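Local atomic coordinates of Serine/threonine-protein kinase Tel1 (Chaetomium thermophilum, PDB entry 6SKY), a protein that uses ATP to phosphorylate serine and threonine residues of proteins, probably at sites followed by glutamine, and so probably activates checkpoint signalling after DNA damage. Residues Asp1686-Gly1691 with Leu1787-Gly1792; Pro1760-His1765 with Arg1796-Val1801; Val1778-Leu1783 with Val1802-Ala1807; Pro1430-Leu1435 with Pro1470-Gly1475. One frame throughout, in Å; residues are numbered along the deposited sequence.

Overall arrangement
Three of the four contacts form one connected region of the helical solenoid, and the fourth stands apart near the start of the modelled chain. Contacts 2 and 3 share helix 1793-1808, which presents Phe1798 to one helix and Leu1804 with Val1805 to another. Their centres are 12 Å apart, and Val1801 joins them: its CG2 lies 3.6 Å from Leu1783 CD1. One side of contact 1, segment 1787-1792, leads into this helix, and its other side is the start of helix 1687-1706; its centre is about 15 Å from that of contact 2. Contact 4, about 20 Å from contact 1 between centres, closes earlier in the sequence and touches none of the others. All four lie away from the nucleotide and magnesium sites.

Contact 1. Residues Asp1686-Gly1691 with Leu1787-Gly1792; sequences DCFTAG and LSKVKG
Phe1688 and Thr1689, in the first turn of helix 1687-1706 of the alpha-solenoid, meet Lys1789 and Val1790 where helix 1783-1789 runs out. Val1790 is the first residue to leave helical geometry, and its CA lies 6.5 Å from the CA of Thr1689. Lys1789 bends at its second torsion (chi2 -77°), which brings the far end of its chain alongside the outer rim of the Phe1688 ring. Its NZ stands 3.8 Å from Phe1688 CZ, at the ring edge and in the ring plane, while CD of the same lysine is 3.9 Å from Phe1688 CE2. In the second pair the side chains cross at about a right angle: Val1790 CG2 rests 3.8 Å from Thr1689 OG1 and 4.0 Å from Thr1689 CG2. The threonine hydroxyl also donates a weak bond to Asp1686 OD1, and Leu1681 of helix 1670-1684 touches both Thr1689 and Val1790. An ammonium group at the ring edge does not face the pi cloud, so the lysine should gain little cation-pi stabilisation; its contribution is probably mainly aliphatic contact at a surface position.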
loop_
_atom_site.group_PDB
_atom_site.type_symbol
_atom_site.label_atom_id
_atom_site.label_comp_id
_atom_site.label_asym_id
_atom_site.label_seq_id
_atom_site.Cartn_x
_atom_site.Cartn_y
_atom_site.Cartn_z
ATOM N N ASP A 1686 -12.368 61.583 -30.603
ATOM C CA ASP A 1686 -12.375 62.389 -31.813
ATOM C C ASP A 1686 -12.714 63.826 -31.432
ATOM O O ASP A 1686 -12.665 64.209 -30.262
ATOM C CB ASP A 1686 -13.353 61.814 -32.829
ATOM C CG ASP A 1686 -14.596 61.261 -32.183
ATOM O OD1 ASP A 1686 -14.457 60.517 -31.193
ATOM O OD2 ASP A 1686 -15.708 61.565 -32.661
ATOM N N CYS A 1687 -13.039 64.653 -32.423
ATOM C CA CYS A 1687 -13.404 66.034 -32.127
ATOM C C CYS A 1687 -14.634 66.093 -31.234
ATOM O O CYS A 1687 -14.650 66.803 -30.223
ATOM C CB CYS A 1687 -13.644 66.800 -33.427
ATOM S SG CYS A 1687 -14.367 68.433 -33.191
ATOM N N PHE A 1688 -15.666 65.325 -31.580
ATOM C CA PHE A 1688 -16.939 65.409 -30.873
ATOM C C PHE A 1688 -16.798 64.975 -29.422
ATOM O O PHE A 1688 -17.269 65.658 -28.505
ATOM C CB PHE A 1688 -17.973 64.545 -31.585
ATOM C CG PHE A 1688 -19.379 64.868 -31.218
ATOM C CD1 PHE A 1688 -19.694 66.092 -30.659
ATOM C CD2 PHE A 1688 -20.388 63.953 -31.428
ATOM C CE1 PHE A 1688 -20.990 66.399 -30.322
ATOM C CE2 PHE A 1688 -21.688 64.254 -31.092
ATOM C CZ PHE A 1688 -21.989 65.480 -30.537
ATOM N N THR A 1689 -16.157 63.830 -29.201
ATOM C CA THR A 1689 -16.033 63.288 -27.856
ATOM C C THR A 1689 -15.161 64.170 -26.976
ATOM O O THR A 1689 -15.508 64.438 -25.821
ATOM C CB THR A 1689 -15.480 61.872 -27.937
ATOM O OG1 THR A 1689 -16.509 60.999 -28.413
ATOM C CG2 THR A 1689 -15.016 61.402 -26.594
ATOM N N ALA A 1690 -14.027 64.632 -27.496
ATOM C CA ALA A 1690 -13.202 65.548 -26.722
ATOM C C ALA A 1690 -13.939 66.845 -26.430
ATOM O O ALA A 1690 -13.739 67.447 -25.372
ATOM C CB ALA A 1690 -11.894 65.826 -27.454
ATOM N N GLY A 1691 -14.812 67.280 -27.337
ATOM C CA GLY A 1691 -15.585 68.483 -27.077
ATOM C C GLY A 1691 -16.585 68.293 -25.954
ATOM O O GLY A 1691 -16.716 69.145 -25.070
ATOM N N LEU A 1787 -22.917 59.875 -21.773
ATOM C CA LEU A 1787 -23.385 58.497 -21.697
ATOM C C LEU A 1787 -24.080 58.084 -22.982
ATOM O O LEU A 1787 -23.952 56.937 -23.421
ATOM C CB LEU A 1787 -24.320 58.320 -20.503
ATOM C CG LEU A 1787 -23.666 58.343 -19.124
ATOM C CD1 LEU A 1787 -24.697 58.585 -18.057
ATOM C CD2 LEU A 1787 -22.957 57.047 -18.867
ATOM N N SER A 1788 -24.805 59.009 -23.612
ATOM C CA SER A 1788 -25.527 58.664 -24.830
ATOM C C SER A 1788 -24.626 58.681 -26.059
ATOM O O SER A 1788 -24.784 57.845 -26.955
ATOM C CB SER A 1788 -26.701 59.616 -25.019
ATOM O OG SER A 1788 -26.343 60.918 -24.605
ATOM N N LYS A 1789 -23.679 59.615 -26.127
ATOM C CA LYS A 1789 -22.854 59.731 -27.326
ATOM C C LYS A 1789 -21.713 58.722 -27.324
ATOM O O LYS A 1789 -21.647 57.849 -28.193
ATOM C CB LYS A 1789 -22.301 61.149 -27.448
ATOM C CG LYS A 1789 -23.348 62.241 -27.359
ATOM C CD LYS A 1789 -24.133 62.399 -28.637
ATOM C CE LYS A 1789 -24.895 63.709 -28.619
ATOM N NZ LYS A 1789 -25.434 64.057 -29.961
ATOM N N VAL A 1790 -20.809 58.823 -26.351
ATOM C CA VAL A 1790 -19.597 58.013 -26.361
ATOM C C VAL A 1790 -19.945 56.541 -26.216
ATOM O O VAL A 1790 -20.839 56.164 -25.449
ATOM C CB VAL A 1790 -18.643 58.463 -25.247
ATOM C CG1 VAL A 1790 -17.318 57.761 -25.382
ATOM C CG2 VAL A 1790 -18.459 59.954 -25.294
ATOM N N LYS A 1791 -19.233 55.698 -26.952
ATOM C CA LYS A 1791 -19.489 54.268 -26.971
ATOM C C LYS A 1791 -18.650 53.568 -25.912
ATOM O O LYS A 1791 -17.445 53.804 -25.809
ATOM C CB LYS A 1791 -19.175 53.696 -28.351
ATOM C CG LYS A 1791 -18.937 52.204 -28.368
ATOM C CD LYS A 1791 -18.503 51.742 -29.747
ATOM C CE LYS A 1791 -18.210 50.255 -29.763
ATOM N NZ LYS A 1791 -17.945 49.756 -31.139
ATOM N N GLY A 1792 -19.290 52.702 -25.134
ATOM C CA GLY A 1792 -18.603 51.971 -24.096
ATOM C C GLY A 1792 -18.306 52.759 -22.846
ATOM O O GLY A 1792 -17.601 52.253 -21.973
#

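Contact 2. Residues Pro1760-His1765 with Arg1796-Val1801; sequences PNWSQH and RAFPFV
Phe1798 reaches across to Trp1762 and to the backbone of Ser1763, a compact example of an aromatic side chain bridging two helices. The innermost contacts are few. Phe1798 CZ comes 4.1 Å from Trp1762 CH2 at the far end of the indole, and the side chains cross at about a right angle. The phenyl ring and the six-membered ring of the indole have centroids 5.5 Å apart and planes inclined at 45°, an oblique pairing that is neither a parallel stack nor a T-shape. On the backbone side, the carbonyl oxygen of Ser1763 lies 4.0 Å from Phe1798 CD1, and the serine CB also approaches that carbon. Both aromatic groups leave their helices with CG anti to the backbone N (chi1 168° for Trp1762, -165° for Phe1798), which carries the ends of the two rings together.

Farther out, Trp1827 meets Trp1762 edge-to-face, and helix 1836-1849 supports both rings, with Asn1838 and Leu1842 on the tryptophan and Thr1845 on the phenylalanine. Just beyond Phe1798, at Pro1799, helix 1793-1808 is kinked; a proline nitrogen has no hydrogen to give to the preceding turn. With all three touching residues buried, the contact between helices 1762-1771 and 1793-1808 should depend chiefly on dispersion and the exclusion of water.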
loop_
_atom_site.group_PDB
_atom_site.type_symbol
_atom_site.label_atom_id
_atom_site.label_comp_id
_atom_site.label_asym_id
_atom_site.label_seq_id
_atom_site.Cartn_x
_atom_site.Cartn_y
_atom_site.Cartn_z
ATOM N N PRO A 1760 -28.373 45.399 -25.908
ATOM C CA PRO A 1760 -26.979 45.800 -25.679
ATOM C C PRO A 1760 -26.796 47.226 -25.191
ATOM O O PRO A 1760 -25.660 47.691 -25.071
ATOM C CB PRO A 1760 -26.338 45.609 -27.058
ATOM C CG PRO A 1760 -27.207 44.629 -27.743
ATOM C CD PRO A 1760 -28.588 44.943 -27.288
ATOM N N ASN A 1761 -27.884 47.940 -24.922
ATOM C CA ASN A 1761 -27.809 49.297 -24.402
ATOM C C ASN A 1761 -28.546 49.431 -23.078
ATOM O O ASN A 1761 -29.047 50.503 -22.750
ATOM C CB ASN A 1761 -28.355 50.297 -25.416
ATOM C CG ASN A 1761 -27.454 50.458 -26.613
ATOM O OD1 ASN A 1761 -27.802 50.062 -27.722
ATOM N ND2 ASN A 1761 -26.289 51.045 -26.397
ATOM N N TRP A 1762 -28.623 48.347 -22.309
ATOM C CA TRP A 1762 -29.265 48.415 -21.003
ATOM C C TRP A 1762 -28.513 49.358 -20.079
ATOM O O TRP A 1762 -29.113 50.195 -19.398
ATOM C CB TRP A 1762 -29.351 47.020 -20.395
ATOM C CG TRP A 1762 -29.718 47.001 -18.951
ATOM C CD1 TRP A 1762 -30.950 47.182 -18.423
ATOM C CD2 TRP A 1762 -28.841 46.765 -17.848
ATOM N NE1 TRP A 1762 -30.900 47.085 -17.062
ATOM C CE2 TRP A 1762 -29.611 46.827 -16.686
ATOM C CE3 TRP A 1762 -27.474 46.514 -17.735
ATOM C CZ2 TRP A 1762 -29.067 46.650 -15.430
ATOM C CZ3 TRP A 1762 -26.940 46.340 -16.491
ATOM C CH2 TRP A 1762 -27.731 46.408 -15.355
ATOM N N SER A 1763 -27.187 49.241 -20.056
ATOM C CA SER A 1763 -26.384 50.042 -19.143
ATOM C C SER A 1763 -26.524 51.525 -19.435
ATOM O O SER A 1763 -26.638 52.333 -18.511
ATOM C CB SER A 1763 -24.926 49.619 -19.236
ATOM O OG SER A 1763 -24.569 49.398 -20.584
ATOM N N GLN A 1764 -26.533 51.903 -20.710
ATOM C CA GLN A 1764 -26.599 53.313 -21.077
ATOM C C GLN A 1764 -27.940 53.923 -20.699
ATOM O O GLN A 1764 -27.999 55.004 -20.098
ATOM C CB GLN A 1764 -26.337 53.455 -22.569
ATOM C CG GLN A 1764 -26.831 54.735 -23.166
ATOM C CD GLN A 1764 -26.765 54.710 -24.670
ATOM O OE1 GLN A 1764 -26.002 53.943 -25.252
ATOM N NE2 GLN A 1764 -27.574 55.538 -25.313
ATOM N N HIS A 1765 -29.029 53.232 -21.027
ATOM C CA HIS A 1765 -30.354 53.721 -20.673
ATOM C C HIS A 1765 -30.527 53.813 -19.164
ATOM O O HIS A 1765 -31.040 54.814 -18.652
ATOM C CB HIS A 1765 -31.414 52.811 -21.281
ATOM C CG HIS A 1765 -31.328 52.698 -22.769
ATOM N ND1 HIS A 1765 -30.872 53.724 -23.567
ATOM C CD2 HIS A 1765 -31.643 51.682 -23.605
ATOM C CE1 HIS A 1765 -30.904 53.343 -24.830
ATOM N NE2 HIS A 1765 -31.366 52.107 -24.880
ATOM N N ARG A 1796 -18.234 51.504 -18.354
ATOM C CA ARG A 1796 -17.111 51.861 -17.500
ATOM C C ARG A 1796 -17.536 52.750 -16.345
ATOM O O ARG A 1796 -16.871 52.760 -15.308
ATOM C CB ARG A 1796 -16.018 52.559 -18.310
ATOM C CG ARG A 1796 -15.604 51.812 -19.549
ATOM C CD ARG A 1796 -14.141 52.014 -19.880
ATOM N NE ARG A 1796 -13.768 53.416 -20.029
ATOM C CZ ARG A 1796 -13.960 54.133 -21.131
ATOM N NH1 ARG A 1796 -14.538 53.588 -22.190
ATOM N NH2 ARG A 1796 -13.583 55.404 -21.172
ATOM N N ALA A 1797 -18.629 53.490 -16.497
ATOM C CA ALA A 1797 -19.042 54.462 -15.500
ATOM C C ALA A 1797 -20.224 54.013 -14.663
ATOM O O ALA A 1797 -20.625 54.739 -13.758
ATOM C CB ALA A 1797 -19.379 55.789 -16.173
ATOM N N PHE A 1798 -20.791 52.846 -14.940
ATOM C CA PHE A 1798 -21.999 52.410 -14.243
ATOM C C PHE A 1798 -21.857 52.338 -12.726
ATOM O O PHE A 1798 -22.735 52.871 -12.022
ATOM C CB PHE A 1798 -22.435 51.070 -14.833
ATOM C CG PHE A 1798 -23.820 50.681 -14.485
ATOM C CD1 PHE A 1798 -24.886 51.305 -15.081
ATOM C CD2 PHE A 1798 -24.059 49.682 -13.574
ATOM C CE1 PHE A 1798 -26.155 50.949 -14.767
ATOM C CE2 PHE A 1798 -25.331 49.324 -13.260
ATOM C CZ PHE A 1798 -26.380 49.957 -13.856
ATOM N N PRO A 1799 -20.825 51.706 -12.153
ATOM C CA PRO A 1799 -20.758 51.642 -10.688
ATOM C C PRO A 1799 -20.665 52.998 -10.028
ATOM O O PRO A 1799 -21.283 53.216 -8.984
ATOM C CB PRO A 1799 -19.498 50.809 -10.446
ATOM C CG PRO A 1799 -19.334 50.036 -11.648
ATOM C CD PRO A 1799 -19.731 50.928 -12.750
ATOM N N PHE A 1800 -19.903 53.920 -10.607
ATOM C CA PHE A 1800 -19.759 55.237 -10.010
ATOM C C PHE A 1800 -21.081 55.982 -10.003
ATOM O O PHE A 1800 -21.415 56.661 -9.029
ATOM C CB PHE A 1800 -18.701 56.032 -10.760
ATOM C CG PHE A 1800 -17.378 55.354 -10.827
ATOM C CD1 PHE A 1800 -16.700 55.021 -9.683
ATOM C CD2 PHE A 1800 -16.802 55.065 -12.031
ATOM C CE1 PHE A 1800 -15.488 54.405 -9.745
ATOM C CE2 PHE A 1800 -15.588 54.451 -12.087
ATOM C CZ PHE A 1800 -14.935 54.123 -10.942
ATOM N N VAL A 1801 -21.858 55.854 -11.074
ATOM C CA VAL A 1801 -23.149 56.523 -11.134
ATOM C C VAL A 1801 -24.095 55.939 -10.101
ATOM O O VAL A 1801 -24.767 56.675 -9.366
ATOM C CB VAL A 1801 -23.735 56.423 -12.551
ATOM C CG1 VAL A 1801 -25.106 57.029 -12.593
ATOM C CG2 VAL A 1801 -22.836 57.113 -13.535
#

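Contact 3. Residues Val1778-Leu1783 with Val1802-Ala1807; sequences VTLRVL and VHLVLA
Leu1780 inserts its branched end against Leu1804 and Val1805, and the kinds of interaction here separate cleanly. The apolar group carries the contact itself. Leu1780 CD1 lies 3.6 Å from Val1805 CG2, with the two side chains crossing at about a right angle, and the same methyl is 4.1 Å from Leu1804 CB. The other branch, Leu1780 CD2, meets Leu1804 CD1 at 4.1 Å as the two leucines slide past each other in opposite directions. Val1805 offers CG2 because that methyl is anti to the carbonyl carbon, while CG1 takes the place anti to the backbone N (chi1 170°).

The polar interactions belong to flanking residues and lead elsewhere: His1803 ND1 bonds to Ser1670 OG, and Arg1781 NE to the carbonyl oxygen of Pro1775. Further apolar cover comes from helix 1670-1684, whose Leu1674 touches both Leu1804 and Leu1783. The weakly bonded helix 1778-1781 is thus packed onto helix 1793-1808 by one leucine using both its methyl branches. Since the three touching side chains are buried and purely hydrocarbon, the contact should rest on dispersion and the burial of hydrocarbon, the polar bonds of His1803 and Arg1781 being made to other parts of the chain.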
loop_
_atom_site.group_PDB
_atom_site.type_symbol
_atom_site.label_atom_id
_atom_site.label_comp_id
_atom_site.label_asym_id
_atom_site.label_seq_id
_atom_site.Cartn_x
_atom_site.Cartn_y
_atom_site.Cartn_z
ATOM N N VAL A 1778 -23.478 68.105 -9.503
ATOM C CA VAL A 1778 -23.005 68.632 -10.772
ATOM C C VAL A 1778 -22.268 67.577 -11.578
ATOM O O VAL A 1778 -22.158 67.707 -12.800
ATOM C CB VAL A 1778 -22.118 69.868 -10.544
ATOM C CG1 VAL A 1778 -20.770 69.455 -10.053
ATOM C CG2 VAL A 1778 -21.996 70.677 -11.815
ATOM N N THR A 1779 -21.775 66.518 -10.938
ATOM C CA THR A 1779 -21.042 65.499 -11.676
ATOM C C THR A 1779 -21.971 64.540 -12.403
ATOM O O THR A 1779 -21.568 63.939 -13.401
ATOM C CB THR A 1779 -20.125 64.726 -10.735
ATOM O OG1 THR A 1779 -19.598 65.621 -9.751
ATOM C CG2 THR A 1779 -18.973 64.128 -11.503
ATOM N N LEU A 1780 -23.199 64.379 -11.929
ATOM C CA LEU A 1780 -24.173 63.548 -12.616
ATOM C C LEU A 1780 -25.010 64.328 -13.605
ATOM O O LEU A 1780 -25.693 63.722 -14.433
ATOM C CB LEU A 1780 -25.117 62.880 -11.617
ATOM C CG LEU A 1780 -24.618 61.787 -10.683
ATOM C CD1 LEU A 1780 -25.703 61.495 -9.693
ATOM C CD2 LEU A 1780 -24.264 60.547 -11.458
ATOM N N ARG A 1781 -24.992 65.654 -13.522
ATOM C CA ARG A 1781 -25.828 66.463 -14.394
ATOM C C ARG A 1781 -25.238 66.571 -15.791
ATOM O O ARG A 1781 -25.979 66.714 -16.767
ATOM C CB ARG A 1781 -26.006 67.845 -13.782
ATOM C CG ARG A 1781 -27.045 68.703 -14.445
ATOM C CD ARG A 1781 -26.758 70.145 -14.130
ATOM N NE ARG A 1781 -26.445 70.324 -12.720
ATOM C CZ ARG A 1781 -25.784 71.367 -12.237
ATOM N NH1 ARG A 1781 -25.362 72.317 -13.055
ATOM N NH2 ARG A 1781 -25.543 71.459 -10.939
ATOM N N VAL A 1782 -23.917 66.493 -15.906
ATOM C CA VAL A 1782 -23.228 66.676 -17.175
ATOM C C VAL A 1782 -23.013 65.335 -17.857
ATOM O O VAL A 1782 -22.357 65.256 -18.898
ATOM C CB VAL A 1782 -21.888 67.390 -16.958
ATOM C CG1 VAL A 1782 -22.089 68.631 -16.136
ATOM C CG2 VAL A 1782 -20.932 66.466 -16.270
ATOM N N LEU A 1783 -23.546 64.277 -17.277
ATOM C CA LEU A 1783 -23.296 62.938 -17.790
ATOM C C LEU A 1783 -24.164 62.524 -18.976
ATOM O O LEU A 1783 -23.619 61.977 -19.936
ATOM C CB LEU A 1783 -23.445 61.903 -16.677
ATOM C CG LEU A 1783 -22.173 61.591 -15.892
ATOM C CD1 LEU A 1783 -22.396 60.377 -15.038
ATOM C CD2 LEU A 1783 -21.001 61.373 -16.815
ATOM N N VAL A 1802 -24.176 54.609 -10.035
ATOM C CA VAL A 1802 -25.062 53.973 -9.065
ATOM C C VAL A 1802 -24.701 54.405 -7.652
ATOM O O VAL A 1802 -25.573 54.759 -6.851
ATOM C CB VAL A 1802 -25.011 52.447 -9.212
ATOM C CG1 VAL A 1802 -25.722 51.804 -8.070
ATOM C CG2 VAL A 1802 -25.638 52.032 -10.498
ATOM N N HIS A 1803 -23.408 54.399 -7.328
ATOM C CA HIS A 1803 -22.996 54.782 -5.988
ATOM C C HIS A 1803 -23.309 56.240 -5.701
ATOM O O HIS A 1803 -23.765 56.570 -4.607
ATOM C CB HIS A 1803 -21.512 54.516 -5.790
ATOM C CG HIS A 1803 -20.977 55.053 -4.503
ATOM N ND1 HIS A 1803 -19.884 55.884 -4.439
ATOM C CD2 HIS A 1803 -21.396 54.887 -3.230
ATOM C CE1 HIS A 1803 -19.649 56.206 -3.182
ATOM N NE2 HIS A 1803 -20.552 55.612 -2.428
ATOM N N LEU A 1804 -23.060 57.135 -6.658
ATOM C CA LEU A 1804 -23.324 58.550 -6.418
ATOM C C LEU A 1804 -24.801 58.803 -6.165
ATOM O O LEU A 1804 -25.160 59.562 -5.261
ATOM C CB LEU A 1804 -22.837 59.386 -7.595
ATOM C CG LEU A 1804 -21.350 59.698 -7.630
ATOM C CD1 LEU A 1804 -20.989 60.298 -8.950
ATOM C CD2 LEU A 1804 -21.008 60.655 -6.532
ATOM N N VAL A 1805 -25.675 58.149 -6.926
ATOM C CA VAL A 1805 -27.105 58.345 -6.719
ATOM C C VAL A 1805 -27.539 57.789 -5.368
ATOM O O VAL A 1805 -28.268 58.448 -4.611
ATOM C CB VAL A 1805 -27.898 57.710 -7.868
ATOM C CG1 VAL A 1805 -29.362 57.698 -7.541
ATOM C CG2 VAL A 1805 -27.650 58.471 -9.132
ATOM N N LEU A 1806 -27.120 56.560 -5.051
ATOM C CA LEU A 1806 -27.535 55.950 -3.794
ATOM C C LEU A 1806 -27.013 56.736 -2.604
ATOM O O LEU A 1806 -27.702 56.864 -1.590
ATOM C CB LEU A 1806 -27.054 54.507 -3.722
ATOM C CG LEU A 1806 -27.677 53.477 -4.650
ATOM C CD1 LEU A 1806 -27.003 52.158 -4.443
ATOM C CD2 LEU A 1806 -29.133 53.347 -4.383
ATOM N N ALA A 1807 -25.799 57.271 -2.704
ATOM C CA ALA A 1807 -25.244 58.046 -1.609
ATOM C C ALA A 1807 -25.913 59.400 -1.489
ATOM O O ALA A 1807 -26.038 59.929 -0.382
ATOM C CB ALA A 1807 -23.744 58.224 -1.801
#

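Contact 4. Residues Pro1430-Leu1435 with Pro1470-Gly1475; sequences PLEMLL and PSFLAG
Phe1472 turns one face of its ring to Glu1432, whose CG sits over the ring centre in a CH-pi contact, 3.9 Å from the centroid and 9° off the ring normal. It illustrates how an acidic residue can act through its methylene groups. Glu1432 CB is 3.7 Å from Phe1472 CE1, and even the glutamate backbone joins in, with its CA 3.7 Å from Phe1472 CZ. The side chain runs obliquely across the ring; extended beyond CG, it leaves the carboxylate stacked nearly flat relative to the aromatic plane, the two planes 16° apart. The carboxylate is anchored elsewhere: Glu1432 OE2 is hydrogen-bonded to Tyr1465 OH, which should help fix the rotation of the group that bears the methylenes. At the edge of the same ring, in its plane, Leu1435 CD1 approaches Phe1472 CE2 at 3.9 Å. Phe1472 projects CG anti to its backbone N (chi1 163°), sending the ring across to residues three apart on helix 1429-1441. Trimming the ring back to an alanine here would probably leave the glutamate methylenes and the Leu1435 methyl without their aromatic partner and open a gap between the helices.

The contact joins helix 1429-1441, at the beginning of the modelled chain, to the first turn of helix 1470-1487. Between them in sequence come two further helices that complete the setting: helix 1448-1461 packs Leu1458 and Ile1459 against Leu1435, and helix 1463-1466 brings Leu1466 onto Phe1472 besides supplying Tyr1465.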
loop_
_atom_site.group_PDB
_atom_site.type_symbol
_atom_site.label_atom_id
_atom_site.label_comp_id
_atom_site.label_asym_id
_atom_site.label_seq_id
_atom_site.Cartn_x
_atom_site.Cartn_y
_atom_site.Cartn_z
ATOM N N PRO A 1430 -4.415 74.784 -23.744
ATOM C CA PRO A 1430 -4.745 75.131 -25.137
ATOM C C PRO A 1430 -3.690 74.693 -26.133
ATOM O O PRO A 1430 -4.026 74.282 -27.249
ATOM C CB PRO A 1430 -4.878 76.655 -25.086
ATOM C CG PRO A 1430 -5.319 76.928 -23.729
ATOM C CD PRO A 1430 -4.613 75.944 -22.855
ATOM N N LEU A 1431 -2.415 74.768 -25.755
ATOM C CA LEU A 1431 -1.346 74.282 -26.617
ATOM C C LEU A 1431 -1.529 72.806 -26.932
ATOM O O LEU A 1431 -1.480 72.394 -28.098
ATOM C CB LEU A 1431 0.000 74.524 -25.942
ATOM C CG LEU A 1431 1.248 74.048 -26.674
ATOM C CD1 LEU A 1431 1.342 74.727 -28.014
ATOM C CD2 LEU A 1431 2.476 74.332 -25.842
ATOM N N GLU A 1432 -1.730 71.993 -25.893
ATOM C CA GLU A 1432 -1.901 70.560 -26.078
ATOM C C GLU A 1432 -3.120 70.257 -26.930
ATOM O O GLU A 1432 -3.065 69.410 -27.829
ATOM C CB GLU A 1432 -2.024 69.877 -24.722
ATOM C CG GLU A 1432 -0.904 70.192 -23.765
ATOM C CD GLU A 1432 -1.161 69.641 -22.380
ATOM O OE1 GLU A 1432 -2.238 69.050 -22.160
ATOM O OE2 GLU A 1432 -0.287 69.796 -21.505
ATOM N N MET A 1433 -4.230 70.939 -26.663
ATOM C CA MET A 1433 -5.442 70.712 -27.435
ATOM C C MET A 1433 -5.229 71.048 -28.902
ATOM O O MET A 1433 -5.623 70.283 -29.789
ATOM C CB MET A 1433 -6.587 71.538 -26.863
ATOM C CG MET A 1433 -7.799 71.552 -27.754
ATOM S SD MET A 1433 -8.517 73.181 -27.944
ATOM C CE MET A 1433 -9.675 72.861 -29.263
ATOM N N LEU A 1434 -4.592 72.189 -29.179
ATOM C CA LEU A 1434 -4.394 72.612 -30.559
ATOM C C LEU A 1434 -3.477 71.655 -31.302
ATOM O O LEU A 1434 -3.762 71.270 -32.441
ATOM C CB LEU A 1434 -3.836 74.032 -30.594
ATOM C CG LEU A 1434 -4.856 75.143 -30.371
ATOM C CD1 LEU A 1434 -4.170 76.477 -30.236
ATOM C CD2 LEU A 1434 -5.841 75.165 -31.516
ATOM N N LEU A 1435 -2.363 71.269 -30.681
ATOM C CA LEU A 1435 -1.468 70.311 -31.320
ATOM C C LEU A 1435 -2.191 69.005 -31.619
ATOM O O LEU A 1435 -2.181 68.516 -32.759
ATOM C CB LEU A 1435 -0.253 70.065 -30.433
ATOM C CG LEU A 1435 0.714 71.230 -30.251
ATOM C CD1 LEU A 1435 1.810 70.870 -29.280
ATOM C CD2 LEU A 1435 1.305 71.617 -31.577
ATOM N N PRO A 1470 7.207 66.695 -20.442
ATOM C CA PRO A 1470 7.815 65.730 -21.363
ATOM C C PRO A 1470 6.937 64.532 -21.636
ATOM O O PRO A 1470 7.084 63.904 -22.689
ATOM C CB PRO A 1470 9.098 65.323 -20.637
ATOM C CG PRO A 1470 8.749 65.453 -19.211
ATOM C CD PRO A 1470 7.818 66.631 -19.105
ATOM N N SER A 1471 6.026 64.195 -20.723
ATOM C CA SER A 1471 5.144 63.057 -20.940
ATOM C C SER A 1471 4.146 63.327 -22.054
ATOM O O SER A 1471 3.759 62.400 -22.772
ATOM C CB SER A 1471 4.417 62.712 -19.646
ATOM O OG SER A 1471 5.337 62.565 -18.583
ATOM N N PHE A 1472 3.709 64.578 -22.211
ATOM C CA PHE A 1472 2.866 64.920 -23.349
ATOM C C PHE A 1472 3.664 64.895 -24.642
ATOM O O PHE A 1472 3.181 64.406 -25.668
ATOM C CB PHE A 1472 2.233 66.295 -23.154
ATOM C CG PHE A 1472 1.694 66.893 -24.419
ATOM C CD1 PHE A 1472 0.435 66.559 -24.875
ATOM C CD2 PHE A 1472 2.450 67.782 -25.156
ATOM C CE1 PHE A 1472 -0.057 67.096 -26.039
ATOM C CE2 PHE A 1472 1.962 68.319 -26.319
ATOM C CZ PHE A 1472 0.708 67.976 -26.761
ATOM N N LEU A 1473 4.879 65.436 -24.609
ATOM C CA LEU A 1473 5.665 65.550 -25.826
ATOM C C LEU A 1473 6.119 64.192 -26.329
ATOM O O LEU A 1473 6.213 63.992 -27.539
ATOM C CB LEU A 1473 6.867 66.459 -25.597
ATOM C CG LEU A 1473 7.673 66.759 -26.855
ATOM C CD1 LEU A 1473 6.771 67.287 -27.949
ATOM C CD2 LEU A 1473 8.748 67.751 -26.545
ATOM N N ALA A 1474 6.387 63.247 -25.430
ATOM C CA ALA A 1474 6.743 61.902 -25.867
ATOM C C ALA A 1474 5.632 61.289 -26.708
ATOM O O ALA A 1474 5.868 60.825 -27.829
ATOM C CB ALA A 1474 7.042 61.024 -24.656
ATOM N N GLY A 1475 4.409 61.290 -26.182
ATOM C CA GLY A 1475 3.303 60.702 -26.913
ATOM C C GLY A 1475 2.967 61.463 -28.177
ATOM O O GLY A 1475 2.687 60.860 -29.217
#